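Long-range contacts in haloacid dehalogenase domain protein hydrolase (Planctomyces limnophilus, PDB 4OVY), which binds calcium and is probably a phosphatase-like hydrolase of the haloacid dehalogenase superfamily: residues C138-M143 with R296-I301; V257-A262 with I292-D297. All blocks are in the same frame, centred on the assembly; numbering follows the deposited sequence.

Both contacts anchor the C-terminal part of the chain on the HAD core, contact 2 through a parallel strand pair and contact 1 through the start of helix 141-152, and they share R296 and D297 of helix 294-297. Contact 2 pairs strand 290-293 with strand 253-260; contact 1 takes up the chain just after the helix. Their centres are about 9 Å apart, and they touch directly: Y140 OH lies 3.1 Å from H259 CE1, and W298 NE1 3.6 Å from I292 CG2. The calcium site of D42, D44 and N234 is near both, with bound calcium about 9 Å from the side chain of Y140 and about 7 Å from that of H259.

Contact 1 (C138-M143 with R296-I301); sequences CVYQPM and RDWKVI. With EDO (1,2-ethanediol), chain G; EDO (1,2-ethanediol), chain F.
P142 sets its CB over one face of the W298 indole, 3.5 Å from the centroid of the five-membered ring and 8° off its normal, a CH-pi contact. CG of the same proline is wedged against the chain beyond, 3.2 Å from V300 O. Two more side chains close on the six-membered part of the indole: Y140 brings its CG to 3.8 Å from W298 CZ3, the two ring planes inclined at 51°, while selenomethionine M143 sets its SE obliquely beside the ring, 5.0 Å from the centroid, a Met-aromatic contact. I301 CG2 lies alongside the tyrosine ring. The backbone is tied by Q141 N, which donates to I301 O at 2.8 Å in the first turn of helix 141-152. Beyond this tightly packed part the contact loosens toward solvent: V300 CG2 lies beside CB and CG of Q141, whose amide turns away to E145 and an ethanediol. W7 meets W298 edge-to-face, and Y140 OH bonds to E265. The chemistry is thus mainly apolar and aromatic, with one backbone bond; V300 O is buried with no hydrogen-bonding partner in the model, with P142 CG packed against it, so the join rests on apolar contact more than on polar bonds.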
# COMPACT_ATOMS: atom_id res chain seq x y z
N CYS A 138 9.40 -17.79 -17.34
CA CYS A 138 10.78 -17.84 -16.87
C CYS A 138 10.84 -17.50 -15.38
O CYS A 138 11.77 -16.85 -14.89
CB CYS A 138 11.66 -16.93 -17.72
SG CYS A 138 11.62 -17.37 -19.48
N VAL A 139 9.83 -17.98 -14.65
CA VAL A 139 9.74 -17.84 -13.21
C VAL A 139 10.32 -19.10 -12.59
O VAL A 139 10.40 -20.14 -13.25
CB VAL A 139 8.29 -17.60 -12.74
CG1 VAL A 139 7.74 -16.29 -13.31
CG2 VAL A 139 7.37 -18.76 -13.12
N TYR A 140 10.73 -19.00 -11.33
CA TYR A 140 11.38 -20.11 -10.65
C TYR A 140 10.38 -21.00 -9.93
O TYR A 140 9.72 -20.58 -8.98
CB TYR A 140 12.43 -19.60 -9.67
CG TYR A 140 13.46 -18.68 -10.29
CD1 TYR A 140 13.98 -18.93 -11.56
CD2 TYR A 140 13.91 -17.56 -9.61
CE1 TYR A 140 14.92 -18.09 -12.13
CE2 TYR A 140 14.86 -16.71 -10.17
CZ TYR A 140 15.35 -16.98 -11.43
OH TYR A 140 16.29 -16.13 -11.99
N GLN A 141 10.27 -22.24 -10.41
CA GLN A 141 9.34 -23.21 -9.86
C GLN A 141 9.54 -23.42 -8.35
O GLN A 141 8.56 -23.49 -7.61
CB GLN A 141 9.45 -24.53 -10.63
CG GLN A 141 8.66 -25.69 -10.03
CD GLN A 141 7.16 -25.48 -10.05
OE1 GLN A 141 6.61 -24.84 -10.96
NE2 GLN A 141 6.48 -26.03 -9.06
N PRO A 142 10.81 -23.50 -7.89
CA PRO A 142 10.99 -23.62 -6.44
C PRO A 142 10.45 -22.42 -5.65
O PRO A 142 9.99 -22.58 -4.52
CB PRO A 142 12.52 -23.74 -6.29
CG PRO A 142 12.97 -24.29 -7.60
CD PRO A 142 12.07 -23.65 -8.61
N MSE A 143 10.48 -21.23 -6.24
CA MSE A 143 9.95 -20.05 -5.56
C MSE A 143 8.44 -20.05 -5.60
O MSE A 143 7.80 -19.59 -4.67
CB MSE A 143 10.52 -18.75 -6.15
CG MSE A 143 12.04 -18.70 -6.00
SE MSE A 143 12.61 -18.65 -4.10
CE MSE A 143 12.05 -16.80 -3.74
N ARG A 296 22.95 -26.25 -6.91
CA ARG A 296 22.94 -27.41 -6.02
C ARG A 296 21.62 -27.63 -5.29
O ARG A 296 21.29 -28.77 -4.96
CB ARG A 296 24.08 -27.30 -5.01
CG ARG A 296 25.45 -27.38 -5.66
CD ARG A 296 26.56 -27.49 -4.63
NE ARG A 296 26.53 -28.76 -3.90
CZ ARG A 296 27.02 -29.92 -4.35
NH1 ARG A 296 26.93 -31.01 -3.58
NH2 ARG A 296 27.59 -30.01 -5.54
N ASP A 297 20.87 -26.56 -5.03
CA ASP A 297 19.74 -26.62 -4.10
C ASP A 297 18.38 -26.83 -4.75
O ASP A 297 17.42 -27.17 -4.06
CB ASP A 297 19.68 -25.35 -3.23
CG ASP A 297 20.92 -25.16 -2.36
OD1 ASP A 297 21.76 -26.09 -2.27
OD2 ASP A 297 21.05 -24.08 -1.75
N TRP A 298 18.29 -26.62 -6.06
CA TRP A 298 17.01 -26.67 -6.77
C TRP A 298 17.00 -27.80 -7.80
O TRP A 298 17.87 -27.86 -8.68
CB TRP A 298 16.73 -25.32 -7.46
CG TRP A 298 16.32 -24.21 -6.53
CD1 TRP A 298 16.09 -24.30 -5.18
CD2 TRP A 298 16.03 -22.85 -6.89
NE1 TRP A 298 15.70 -23.09 -4.68
CE2 TRP A 298 15.65 -22.18 -5.71
CE3 TRP A 298 16.04 -22.14 -8.09
CZ2 TRP A 298 15.30 -20.83 -5.69
CZ3 TRP A 298 15.70 -20.79 -8.08
CH2 TRP A 298 15.33 -20.15 -6.88
N LYS A 299 16.00 -28.68 -7.70
CA LYS A 299 15.89 -29.87 -8.55
C LYS A 299 15.51 -29.49 -9.97
O LYS A 299 15.90 -30.17 -10.92
CB LYS A 299 14.84 -30.83 -8.00
CG LYS A 299 15.16 -31.45 -6.64
CD LYS A 299 14.10 -32.50 -6.29
CE LYS A 299 14.04 -32.81 -4.81
NZ LYS A 299 15.20 -33.63 -4.39
N VAL A 300 14.72 -28.43 -10.09
CA VAL A 300 14.36 -27.84 -11.38
C VAL A 300 14.40 -26.33 -11.21
O VAL A 300 14.31 -25.83 -10.10
CB VAL A 300 12.95 -28.29 -11.86
CG1 VAL A 300 12.90 -29.80 -12.02
CG2 VAL A 300 11.85 -27.82 -10.91
N ILE A 301 14.55 -25.60 -12.32
CA ILE A 301 14.55 -24.15 -12.26
C ILE A 301 13.18 -23.59 -12.66
O ILE A 301 12.53 -22.91 -11.87
CB ILE A 301 15.65 -23.54 -13.16
CG1 ILE A 301 17.02 -24.12 -12.81
CG2 ILE A 301 15.66 -22.01 -13.05
CD1 ILE A 301 17.44 -23.93 -11.37
C1 EDO G . 20.80 -30.24 -9.17
O1 EDO G . 21.18 -30.18 -7.79
C2 EDO G . 19.56 -31.11 -9.35
O2 EDO G . 19.06 -31.53 -8.08
C1 EDO F . 2.46 -23.99 -6.86
O1 EDO F . 2.66 -24.93 -5.80
C2 EDO F . 3.51 -24.22 -7.93
O2 EDO F . 3.43 -25.58 -8.39

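Contact 2 (V257-A262 with I292-D297). With EDO (1,2-ethanediol), chain G.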
# COMPACT_ATOMS: atom_id res chain seq x y z
N VAL A 257 19.08 -15.45 -3.16
CA VAL A 257 19.15 -16.35 -4.31
C VAL A 257 20.46 -16.07 -5.05
O VAL A 257 20.64 -14.99 -5.63
CB VAL A 257 17.96 -16.15 -5.27
CG1 VAL A 257 18.05 -17.10 -6.45
CG2 VAL A 257 16.64 -16.34 -4.53
N HIS A 258 21.37 -17.05 -5.00
CA HIS A 258 22.67 -16.97 -5.64
C HIS A 258 22.66 -17.70 -6.98
O HIS A 258 22.43 -18.91 -7.04
CB HIS A 258 23.75 -17.55 -4.71
CG HIS A 258 25.16 -17.25 -5.13
ND1 HIS A 258 26.25 -17.90 -4.58
CD2 HIS A 258 25.66 -16.39 -6.04
CE1 HIS A 258 27.36 -17.44 -5.13
NE2 HIS A 258 27.03 -16.52 -6.02
N HIS A 259 22.90 -16.95 -8.04
CA HIS A 259 22.86 -17.49 -9.40
C HIS A 259 24.18 -18.15 -9.77
O HIS A 259 25.10 -17.50 -10.27
CB HIS A 259 22.50 -16.38 -10.37
CG HIS A 259 21.12 -15.85 -10.17
ND1 HIS A 259 20.07 -16.18 -10.99
CD2 HIS A 259 20.61 -15.06 -9.20
CE1 HIS A 259 18.97 -15.59 -10.56
NE2 HIS A 259 19.27 -14.91 -9.47
N THR A 260 24.24 -19.45 -9.52
CA THR A 260 25.45 -20.25 -9.68
C THR A 260 25.35 -21.26 -10.83
O THR A 260 26.32 -21.99 -11.08
CB THR A 260 25.71 -21.05 -8.39
OG1 THR A 260 24.51 -21.76 -8.03
CG2 THR A 260 26.12 -20.12 -7.25
N ASP A 261 24.21 -21.29 -11.52
CA ASP A 261 23.92 -22.35 -12.48
C ASP A 261 23.88 -21.83 -13.92
O ASP A 261 22.83 -21.43 -14.41
CB ASP A 261 22.58 -23.01 -12.12
CG ASP A 261 22.38 -24.35 -12.81
OD1 ASP A 261 23.01 -24.59 -13.87
OD2 ASP A 261 21.59 -25.16 -12.28
N ALA A 262 25.03 -21.86 -14.59
CA ALA A 262 25.13 -21.38 -15.98
C ALA A 262 24.49 -22.34 -16.98
O ALA A 262 24.19 -21.95 -18.11
CB ALA A 262 26.59 -21.15 -16.35
N ILE A 292 20.89 -19.36 -1.04
CA ILE A 292 20.39 -20.43 -1.89
C ILE A 292 21.33 -20.60 -3.08
O ILE A 292 21.48 -19.69 -3.90
CB ILE A 292 18.97 -20.10 -2.39
CG1 ILE A 292 18.01 -19.90 -1.22
CG2 ILE A 292 18.46 -21.17 -3.34
CD1 ILE A 292 16.81 -19.04 -1.57
N ASP A 293 21.96 -21.77 -3.17
CA ASP A 293 22.82 -22.14 -4.31
C ASP A 293 21.93 -22.78 -5.38
O ASP A 293 21.55 -23.94 -5.26
CB ASP A 293 23.89 -23.12 -3.83
CG ASP A 293 24.90 -23.50 -4.91
OD1 ASP A 293 24.57 -23.51 -6.11
OD2 ASP A 293 26.04 -23.83 -4.53
N MSE A 294 21.60 -22.02 -6.44
CA MSE A 294 20.65 -22.50 -7.45
C MSE A 294 21.09 -23.81 -8.09
O MSE A 294 20.28 -24.73 -8.29
CB MSE A 294 20.41 -21.43 -8.52
CG MSE A 294 19.54 -20.28 -8.00
SE MSE A 294 19.12 -18.95 -9.40
CE MSE A 294 18.44 -20.27 -10.67
N GLN A 295 22.38 -23.92 -8.42
CA GLN A 295 22.93 -25.11 -9.06
C GLN A 295 22.72 -26.37 -8.21
O GLN A 295 22.35 -27.41 -8.73
CB GLN A 295 24.44 -24.92 -9.31
CG GLN A 295 25.12 -26.09 -10.02
CD GLN A 295 26.63 -25.97 -10.04
OE1 GLN A 295 27.24 -25.50 -9.08
NE2 GLN A 295 27.25 -26.41 -11.13
N ARG A 296 22.95 -26.25 -6.91
CA ARG A 296 22.94 -27.41 -6.02
C ARG A 296 21.62 -27.63 -5.29
O ARG A 296 21.29 -28.77 -4.96
CB ARG A 296 24.08 -27.30 -5.01
CG ARG A 296 25.45 -27.38 -5.66
CD ARG A 296 26.56 -27.49 -4.63
NE ARG A 296 26.53 -28.76 -3.90
CZ ARG A 296 27.02 -29.92 -4.35
NH1 ARG A 296 26.93 -31.01 -3.58
NH2 ARG A 296 27.59 -30.01 -5.54
N ASP A 297 20.87 -26.56 -5.03
CA ASP A 297 19.74 -26.62 -4.10
C ASP A 297 18.38 -26.83 -4.75
O ASP A 297 17.42 -27.17 -4.06
CB ASP A 297 19.68 -25.35 -3.23
CG ASP A 297 20.92 -25.16 -2.36
OD1 ASP A 297 21.76 -26.09 -2.27
OD2 ASP A 297 21.05 -24.08 -1.75
C1 EDO G . 20.80 -30.24 -9.17
O1 EDO G . 21.18 -30.18 -7.79
C2 EDO G . 19.56 -31.11 -9.35
O2 EDO G . 19.06 -31.53 -8.08
O HOH W 1 28.91 -22.94 -10.44
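Strands 253-260 and 290-293 run parallel here, V257 bridging I292 and H258 bridging D293, with H258 N donating to I292 O (2.9 Å) and M294 N to H258 O (3.3 Å) as the second strand turns into helix 294-297. On one face of the sheet V257 CG2 meets I292 CD1, and V257 CG1 packs on the selenium of M294. That selenium sits over one face of the H259 imidazole, 3.6 Å from its centroid and displaced from the ring centre toward ND1; the ring's nitrogens are held by G45 and E265. T260 OG1, turned between its backbone N and carbonyl carbon (chi1 51°), donates to D293 OD1 at 2.6 Å. D293 is the helix N-cap: OD1 also accepts from R296 N at 3.3 Å, the two donors arriving from opposite faces of the carboxylate plane. With D293 cut back to an alanine, the T260 hydroxyl and the R296 amide would probably lose their shared acceptor and the helix its cap. Farther out, D261 CB and OD2 rest on Q295 CA, with OD2 salt-bridged to R264, and a water bonded to T260 O reaches Q295 OE1 weakly. One carboxylate oxygen thus serves both T260 and the helix cap, beside an apolar seam of V257, I292 and M294 that ends on the face of the H259 imidazole, about 4 Å from the side chain of calcium ligand N234.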